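Local coordinates for protein paraflagellar rod component (Trypanosoma brucei, PDB 2Q0X) that is of unknown function but adopts the alpha/beta-hydrolase fold and is probably a component of the paraflagellar rod, at residues L177-H182 with I187-L192; G83-D86 with E92-D95; D55-L60 with A111-S116. All coordinates share one frame; numbering follows the deposited sequence.

Interaction 1. Residues L177-H182 with I187-L192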
loop_
_atom_site.group_PDB
_atom_site.type_symbol
_atom_site.label_atom_id
_atom_site.label_comp_id
_atom_site.label_asym_id
_atom_site.label_seq_id
_atom_site.Cartn_x
_atom_site.Cartn_y
_atom_site.Cartn_z
ATOM N N LEU A 177 8.726 -7.376 11.813
ATOM C CA LEU A 177 9.991 -8.119 11.881
ATOM C C LEU A 177 10.244 -8.731 13.261
ATOM O O LEU A 177 10.948 -9.740 13.371
ATOM C CB LEU A 177 11.195 -7.251 11.447
ATOM C CG LEU A 177 11.641 -7.428 9.986
ATOM C CD1 LEU A 177 10.623 -6.884 9.009
ATOM C CD2 LEU A 177 12.988 -6.768 9.744
ATOM N N ALA A 178 9.667 -8.123 14.300
ATOM C CA ALA A 178 9.714 -8.681 15.656
ATOM C C ALA A 178 8.893 -9.978 15.801
ATOM O O ALA A 178 9.050 -10.696 16.781
ATOM C CB ALA A 178 9.241 -7.638 16.681
ATOM N N MET A 179 8.033 -10.268 14.825
ATOM C CA MET A 179 7.171 -11.464 14.843
ATOM C C MET A 179 7.721 -12.674 14.080
ATOM O O MET A 179 7.009 -13.673 13.923
ATOM C CB MET A 179 5.791 -11.128 14.244
ATOM C CG MET A 179 4.923 -10.262 15.096
ATOM S SD MET A 179 4.668 -10.967 16.714
ATOM C CE MET A 179 4.365 -12.711 16.371
ATOM N N LEU A 180 8.965 -12.616 13.616
ATOM C CA LEU A 180 9.425 -13.607 12.636
ATOM C C LEU A 180 9.647 -15.018 13.202
ATOM O O LEU A 180 9.487 -15.997 12.476
ATOM C CB LEU A 180 10.678 -13.123 11.877
ATOM C CG LEU A 180 10.429 -12.490 10.489
ATOM C CD1 LEU A 180 10.302 -10.997 10.592
ATOM C CD2 LEU A 180 11.549 -12.833 9.503
ATOM N N LYS A 181 9.989 -15.137 14.481
ATOM C CA LYS A 181 10.236 -16.461 15.056
ATOM C C LYS A 181 8.959 -17.034 15.682
ATOM O O LYS A 181 8.826 -18.243 15.840
ATOM C CB LYS A 181 11.433 -16.427 16.039
ATOM C CG LYS A 181 11.092 -16.421 17.528
ATOM C CD LYS A 181 12.341 -16.351 18.402
ATOM C CE LYS A 181 12.960 -14.946 18.464
ATOM N NZ LYS A 181 14.186 -14.788 17.611
ATOM N N HIS A 182 8.003 -16.162 15.984
ATOM C CA HIS A 182 6.750 -16.560 16.619
ATOM C C HIS A 182 5.550 -16.707 15.673
ATOM O O HIS A 182 4.528 -17.251 16.071
ATOM C CB HIS A 182 6.433 -15.591 17.763
ATOM C CG HIS A 182 7.313 -15.786 18.960
ATOM N ND1 HIS A 182 8.274 -14.875 19.338
ATOM C CD2 HIS A 182 7.399 -16.812 19.841
ATOM C CE1 HIS A 182 8.898 -15.317 20.415
ATOM N NE2 HIS A 182 8.386 -16.491 20.742
ATOM N N ILE A 187 3.094 -10.356 9.580
ATOM C CA ILE A 187 2.008 -9.815 10.390
ATOM C C ILE A 187 2.564 -8.891 11.474
ATOM O O ILE A 187 3.645 -9.152 12.035
ATOM C CB ILE A 187 1.173 -10.965 11.030
ATOM C CG1 ILE A 187 -0.076 -10.423 11.739
ATOM C CG2 ILE A 187 2.034 -11.799 11.999
ATOM C CD1 ILE A 187 -1.173 -11.464 11.943
ATOM N N THR A 188 1.846 -7.805 11.760
ATOM C CA THR A 188 2.275 -6.884 12.803
ATOM C C THR A 188 1.792 -7.390 14.158
ATOM O O THR A 188 0.751 -8.037 14.236
ATOM C CB THR A 188 1.794 -5.426 12.560
ATOM O OG1 THR A 188 0.365 -5.374 12.505
ATOM C CG2 THR A 188 2.374 -4.868 11.286
ATOM N N PRO A 189 2.571 -7.142 15.227
ATOM C CA PRO A 189 2.068 -7.467 16.569
ATOM C C PRO A 189 0.677 -6.878 16.851
ATOM O O PRO A 189 -0.161 -7.554 17.448
ATOM C CB PRO A 189 3.130 -6.880 17.505
ATOM C CG PRO A 189 4.395 -6.858 16.686
ATOM C CD PRO A 189 3.946 -6.614 15.257
ATOM N N ALA A 190 0.436 -5.649 16.396
ATOM C CA ALA A 190 -0.846 -4.988 16.603
ATOM C C ALA A 190 -1.999 -5.762 15.986
ATOM O O ALA A 190 -3.092 -5.749 16.517
ATOM C CB ALA A 190 -0.818 -3.572 16.064
ATOM N N ARG A 191 -1.773 -6.427 14.859
ATOM C CA ARG A 191 -2.820 -7.257 14.259
ATOM C C ARG A 191 -3.084 -8.537 15.073
ATOM O O ARG A 191 -4.218 -8.973 15.190
ATOM C CB ARG A 191 -2.510 -7.565 12.784
ATOM C CG ARG A 191 -2.882 -6.418 11.845
ATOM C CD ARG A 191 -4.408 -6.289 11.662
ATOM N NE ARG A 191 -5.017 -7.503 11.100
ATOM C CZ ARG A 191 -5.069 -7.809 9.803
ATOM N NH1 ARG A 191 -4.560 -6.998 8.878
ATOM N NH2 ARG A 191 -5.627 -8.948 9.414
ATOM N N LEU A 192 -2.045 -9.099 15.676
ATOM C CA LEU A 192 -2.204 -10.283 16.513
ATOM C C LEU A 192 -2.834 -9.941 17.876
ATOM O O LEU A 192 -3.604 -10.752 18.433
ATOM C CB LEU A 192 -0.858 -10.997 16.698
ATOM C CG LEU A 192 -0.330 -11.883 15.554
ATOM C CD1 LEU A 192 1.147 -12.191 15.744
ATOM C CD2 LEU A 192 -1.154 -13.199 15.451
#
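Met-179 carries the apolar side of this contact almost alone, its thioether lying against Pro-189 and ending on Leu-192. Its chain is folded rather than extended: CG lies beside the backbone N (chi1 -72°), and further bends at chi2 and chi3 turn the methyl end toward the helix. CG of Met-179 rests 3.8 Å from CD of Pro-189, and the two side chains run past one another in opposite directions. The end is met tip to tip, with CE of Met-179 only 3.3 Å from CD1 of Leu-192, tighter than ordinary van der Waals contact and so perhaps imprecise in the model. Near the start of the second segment, CB of Met-179 comes 4.4 Å from CG2 of Ile-187. Val-164 of helix 154-170 touches both Met-179 and Leu-192, while Leu-167 of the same helix packs on Ala-178 and Pro-189.

Strand 135-143 precedes these segments in the chain and strand 227-232 follows them, the interval in which alpha/beta hydrolases commonly insert a cap over the core sheet. The end of a 3-10 segment here packs on the first turn of helix 189-193, in what is probably the cap region.

Polar groups act mainly at the helix start. The carbonyl O of Ile-187 lies 3.5 Å from CG of Met-179, a contact of an apolar methylene with a backbone oxygen. Thr-188 occupies the N-cap: its OG1 accepts a weak bond from Arg-191 N at 3.3 Å and also takes a hydrogen bond from NE2 of Gln-47. The guanidinium of Arg-191 leads in another direction, forming a salt bridge to Asp-90 and hydrogen bonds to Ser-77 and Gln-120.

Interaction 2. Residues G83-D86 with E92-D95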
loop_
_atom_site.group_PDB
_atom_site.type_symbol
_atom_site.label_atom_id
_atom_site.label_comp_id
_atom_site.label_asym_id
_atom_site.label_seq_id
_atom_site.Cartn_x
_atom_site.Cartn_y
_atom_site.Cartn_z
ATOM N N GLY A 83 -1.256 3.385 12.489
ATOM C CA GLY A 83 -1.706 3.460 13.881
ATOM C C GLY A 83 -0.638 3.056 14.882
ATOM O O GLY A 83 -0.152 3.895 15.633
ATOM N N PRO A 84 -0.248 1.765 14.897
ATOM C CA PRO A 84 -0.645 0.660 14.023
ATOM C C PRO A 84 -1.999 0.043 14.392
ATOM O O PRO A 84 -2.315 -0.123 15.561
ATOM C CB PRO A 84 0.480 -0.354 14.223
ATOM C CG PRO A 84 0.923 -0.125 15.635
ATOM C CD PRO A 84 0.718 1.331 15.924
ATOM N N GLN A 85 -2.758 -0.331 13.371
ATOM C CA GLN A 85 -4.175 -0.683 13.511
ATOM C C GLN A 85 -4.407 -2.174 13.792
ATOM O O GLN A 85 -3.884 -3.026 13.072
ATOM C CB GLN A 85 -4.889 -0.302 12.205
ATOM C CG GLN A 85 -6.381 -0.170 12.339
ATOM C CD GLN A 85 -7.008 0.672 11.238
ATOM O OE1 GLN A 85 -7.505 1.773 11.502
ATOM N NE2 GLN A 85 -6.992 0.162 10.010
ATOM N N ASP A 86 -5.190 -2.482 14.824
ATOM C CA ASP A 86 -5.642 -3.869 15.083
ATOM C C ASP A 86 -6.751 -4.314 14.106
ATOM O O ASP A 86 -7.158 -3.548 13.209
ATOM C CB ASP A 86 -6.066 -4.057 16.559
ATOM C CG ASP A 86 -7.448 -3.480 16.882
ATOM O OD1 ASP A 86 -8.134 -2.937 15.986
ATOM O OD2 ASP A 86 -7.850 -3.584 18.066
ATOM N N GLU A 92 -13.646 -2.471 10.537
ATOM C CA GLU A 92 -14.475 -1.283 10.519
ATOM C C GLU A 92 -14.274 -0.437 9.261
ATOM O O GLU A 92 -15.242 -0.015 8.646
ATOM C CB GLU A 92 -14.223 -0.443 11.773
ATOM C CG GLU A 92 -15.118 0.770 11.856
ATOM C CD GLU A 92 -15.105 1.418 13.214
ATOM O OE1 GLU A 92 -14.015 1.472 13.848
ATOM O OE2 GLU A 92 -16.184 1.901 13.636
ATOM N N ASP A 93 -13.017 -0.188 8.891
ATOM C CA ASP A 93 -12.696 0.489 7.628
ATOM C C ASP A 93 -13.261 -0.240 6.413
ATOM O O ASP A 93 -13.811 0.386 5.517
ATOM C CB ASP A 93 -11.175 0.623 7.451
ATOM C CG ASP A 93 -10.545 1.494 8.500
ATOM O OD1 ASP A 93 -11.250 2.314 9.095
ATOM O OD2 ASP A 93 -9.343 1.335 8.741
ATOM N N VAL A 94 -13.132 -1.560 6.388
ATOM C CA VAL A 94 -13.750 -2.373 5.331
ATOM C C VAL A 94 -15.285 -2.266 5.315
ATOM O O VAL A 94 -15.889 -2.190 4.232
ATOM C CB VAL A 94 -13.270 -3.841 5.377
ATOM C CG1 VAL A 94 -13.953 -4.668 4.273
ATOM C CG2 VAL A 94 -11.698 -3.900 5.194
ATOM N N ASP A 95 -15.904 -2.218 6.502
ATOM C CA ASP A 95 -17.360 -2.067 6.603
ATOM C C ASP A 95 -17.859 -0.732 6.062
ATOM O O ASP A 95 -18.901 -0.663 5.417
ATOM C CB ASP A 95 -17.831 -2.250 8.041
ATOM C CG ASP A 95 -19.259 -2.768 8.116
ATOM O OD1 ASP A 95 -19.622 -3.636 7.278
ATOM O OD2 ASP A 95 -20.008 -2.286 8.995
#
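The Gln-85 amide and the Asp-93 carboxylate meet with neither plane stacked on the other, the two turned 52° apart. OD2 of Asp-93 sits before the nitrogen-oxygen end of the Gln-85 amide, nearer the nitrogen and tilted 28° out of the amide plane. NE2 of Gln-85 gives a hydrogen bond of 2.9 Å to OD2 of Asp-93. The carboxylate oxygen is approached nearly along its C-O axis, but the N-H...O angle of 135° shows a bent bond. OE1 of Gln-85 is 3.3 Å from the same OD2 of Asp-93; both are acceptors, so this approach is not a bond. Gln-85 spans the distance with an extended chain, its CG anti to the backbone N. Its stronger partner is OD1 of Asp-90, so one amide nitrogen joins two carboxylates about a turn apart on the same helix. Pro-76 touches both Gln-85 and Asp-93.

Asp-86, at the N-cap, begins helix 87-104. The loop ahead of it, with a cis peptide before Pro-84, leads into the helix start, and the Gln-85 side chain reaches along its first turns to Asp-93. Tyr-20 of strand 13-21 binds the carbonyl of Asp-93, whereas Val-94 and Asp-95 pack on Leu-125 of helix 119-128.

Interaction 3. Residues D55-L60 with A111-S116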
loop_
_atom_site.group_PDB
_atom_site.type_symbol
_atom_site.label_atom_id
_atom_site.label_comp_id
_atom_site.label_asym_id
_atom_site.label_seq_id
_atom_site.Cartn_x
_atom_site.Cartn_y
_atom_site.Cartn_z
ATOM N N ASP A 55 -2.132 -12.688 -9.920
ATOM C CA ASP A 55 -2.240 -12.451 -11.343
ATOM C C ASP A 55 -3.597 -12.941 -11.845
ATOM O O ASP A 55 -4.238 -12.239 -12.628
ATOM C CB ASP A 55 -1.069 -13.128 -12.119
ATOM C CG ASP A 55 0.273 -12.396 -11.948
ATOM O OD1 ASP A 55 0.315 -11.344 -11.279
ATOM O OD2 ASP A 55 1.298 -12.877 -12.482
ATOM N N TYR A 56 -4.063 -14.096 -11.362
ATOM C CA TYR A 56 -5.356 -14.643 -11.815
ATOM C C TYR A 56 -6.594 -13.779 -11.550
ATOM O O TYR A 56 -7.614 -13.993 -12.177
ATOM C CB TYR A 56 -5.580 -16.096 -11.337
ATOM C CG TYR A 56 -6.154 -16.250 -9.946
ATOM C CD1 TYR A 56 -7.513 -16.027 -9.700
ATOM C CD2 TYR A 56 -5.358 -16.649 -8.892
ATOM C CE1 TYR A 56 -8.043 -16.168 -8.462
ATOM C CE2 TYR A 56 -5.885 -16.787 -7.640
ATOM C CZ TYR A 56 -7.233 -16.553 -7.423
ATOM O OH TYR A 56 -7.777 -16.694 -6.158
ATOM N N PHE A 57 -6.511 -12.818 -10.634
ATOM C CA PHE A 57 -7.562 -11.817 -10.442
ATOM C C PHE A 57 -8.004 -11.098 -11.723
ATOM O O PHE A 57 -9.161 -10.682 -11.829
ATOM C CB PHE A 57 -7.086 -10.744 -9.453
ATOM C CG PHE A 57 -7.093 -11.164 -8.019
ATOM C CD1 PHE A 57 -7.379 -12.474 -7.627
ATOM C CD2 PHE A 57 -6.783 -10.231 -7.036
ATOM C CE1 PHE A 57 -7.386 -12.823 -6.275
ATOM C CE2 PHE A 57 -6.786 -10.582 -5.693
ATOM C CZ PHE A 57 -7.091 -11.870 -5.317
ATOM N N THR A 58 -7.080 -10.911 -12.672
ATOM C CA THR A 58 -7.432 -10.328 -13.964
ATOM C C THR A 58 -8.364 -11.264 -14.736
ATOM O O THR A 58 -9.353 -10.826 -15.323
ATOM C CB THR A 58 -6.176 -9.936 -14.814
ATOM O OG1 THR A 58 -5.352 -11.073 -15.074
ATOM C CG2 THR A 58 -5.338 -8.911 -14.062
ATOM N N ASN A 59 -8.055 -12.553 -14.693
ATOM C CA ASN A 59 -8.873 -13.581 -15.344
ATOM C C ASN A 59 -10.211 -13.810 -14.610
ATOM O O ASN A 59 -11.258 -13.891 -15.244
ATOM C CB ASN A 59 -8.090 -14.889 -15.442
ATOM C CG ASN A 59 -6.838 -14.755 -16.264
ATOM O OD1 ASN A 59 -6.899 -14.560 -17.481
ATOM N ND2 ASN A 59 -5.678 -14.841 -15.606
ATOM N N LEU A 60 -10.156 -13.925 -13.283
ATOM C CA LEU A 60 -11.352 -13.882 -12.426
ATOM C C LEU A 60 -12.315 -12.742 -12.778
ATOM O O LEU A 60 -13.486 -12.988 -13.075
ATOM C CB LEU A 60 -10.973 -13.753 -10.936
ATOM C CG LEU A 60 -12.129 -13.966 -9.924
ATOM C CD1 LEU A 60 -12.988 -15.213 -10.293
ATOM C CD2 LEU A 60 -11.642 -14.103 -8.509
ATOM N N ALA A 111 -20.225 -10.323 -2.216
ATOM C CA ALA A 111 -19.504 -11.538 -1.890
ATOM C C ALA A 111 -18.141 -11.134 -1.310
ATOM O O ALA A 111 -17.302 -10.558 -2.011
ATOM C CB ALA A 111 -19.346 -12.411 -3.147
ATOM N N LEU A 112 -17.924 -11.403 -0.023
ATOM C CA LEU A 112 -16.646 -11.070 0.616
ATOM C C LEU A 112 -15.618 -12.168 0.360
ATOM O O LEU A 112 -15.873 -13.332 0.648
ATOM C CB LEU A 112 -16.798 -10.877 2.130
ATOM C CG LEU A 112 -16.895 -9.466 2.722
ATOM C CD1 LEU A 112 -16.905 -9.522 4.265
ATOM C CD2 LEU A 112 -15.771 -8.589 2.240
ATOM N N PHE A 113 -14.451 -11.767 -0.147
ATOM C CA PHE A 113 -13.390 -12.660 -0.536
ATOM C C PHE A 113 -12.113 -12.225 0.205
ATOM O O PHE A 113 -11.631 -11.114 0.032
ATOM C CB PHE A 113 -13.256 -12.571 -2.065
ATOM C CG PHE A 113 -12.148 -13.396 -2.673
ATOM C CD1 PHE A 113 -11.627 -13.024 -3.900
ATOM C CD2 PHE A 113 -11.648 -14.543 -2.056
ATOM C CE1 PHE A 113 -10.596 -13.748 -4.500
ATOM C CE2 PHE A 113 -10.631 -15.291 -2.652
ATOM C CZ PHE A 113 -10.106 -14.888 -3.874
ATOM N N ALA A 114 -11.595 -13.088 1.071
ATOM C CA ALA A 114 -10.358 -12.780 1.782
ATOM C C ALA A 114 -9.346 -13.851 1.536
ATOM O O ALA A 114 -9.681 -15.024 1.480
ATOM C CB ALA A 114 -10.583 -12.621 3.275
ATOM N N THR A 115 -8.099 -13.417 1.364
ATOM C CA THR A 115 -6.954 -14.294 1.328
ATOM C C THR A 115 -6.055 -13.973 2.503
ATOM O O THR A 115 -6.063 -12.856 3.022
ATOM C CB THR A 115 -6.147 -14.109 0.020
ATOM O OG1 THR A 115 -5.837 -12.718 -0.167
ATOM C CG2 THR A 115 -6.921 -14.669 -1.175
ATOM N N SER A 116 -5.262 -14.963 2.909
ATOM C CA SER A 116 -4.220 -14.774 3.932
ATOM C C SER A 116 -4.792 -14.237 5.272
ATOM O O SER A 116 -5.850 -14.692 5.719
ATOM C CB SER A 116 -3.109 -13.869 3.366
ATOM O OG SER A 116 -2.005 -13.840 4.236
#
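Tyr-56, Phe-57 and Leu-60 converge on the ring of Phe-113, the residue through which strand 110-115 meets this helix start. Ahead of them, Asp-55 supplies a turn: its carbonyl O accepts from both the N and, at 2.9 Å, the OG1 of Thr-58. Its carboxylate reaches out to Arg-9 and to Lys-27 of the second subunit.

Tyr-56 has its ring carbon CG between the backbone N and the carbonyl carbon (chi1 85°), a rotamer that sends the phenol toward the sheet. The hydroxyl oxygen OH of Tyr-56 lies in plane at the edge of the Phe-113 ring, 3.7 Å from CZ of Phe-113, and is also hydrogen-bonded to ND1 of His-283. Phe-57 lays its CD1 over one face of the Tyr-56 ring, offset toward the rim. Against the strand, CE1 of Phe-57 comes 3.8 Å from CE1 of Phe-113, with ring centres 5.9 Å apart and planes at 60°, an oblique pair. One helical turn later, CD2 of Leu-60 reaches the same CE1 of Phe-113 at 4.2 Å.

With CG anti to the backbone N, the Phe-113 ring projects from the strand toward the helix, where all three reach it. Trp-43 meets the rings of Phe-57 and Phe-113 edge-to-face, enlarging the aromatic core. Ser-116, with positive phi (57°) just after the strand, is consistent with the nucleophile elbow of alpha/beta hydrolases; a catalytic role is not established.

Strand 110-115 lies between strands 40-44 and 135-143 of the central sheet. Helices 57-64 and 280-299 pack on the Phe-113 side, while Leu-112 and Ala-114 face helix 119-128 on the other.

Interactions 1 and 2 adjoin, with centres about 17 Å apart and the O of Ala-190 3.4 Å from CB of Asp-86. Arg-191 joins them further: it packs on the Gln-85 backbone and pairs with Asp-90, itself an acceptor for Gln-85. Both also reach the dimer interface, where Leu-177 of one subunit packs on Pro-84 of the other. Interaction 3 lies deeper, its centre about 21 Å from that of interaction 2 and about 25 Å from that of interaction 1. Its strand leads to Ser-116, probably the nucleophile-elbow position. Arg-191 also reaches this region, with a hydrogen bond to Gln-120 and a weak one to Thr-117 O. A glycerol, probably from crystallisation, bonds Tyr-56 N in interaction 3.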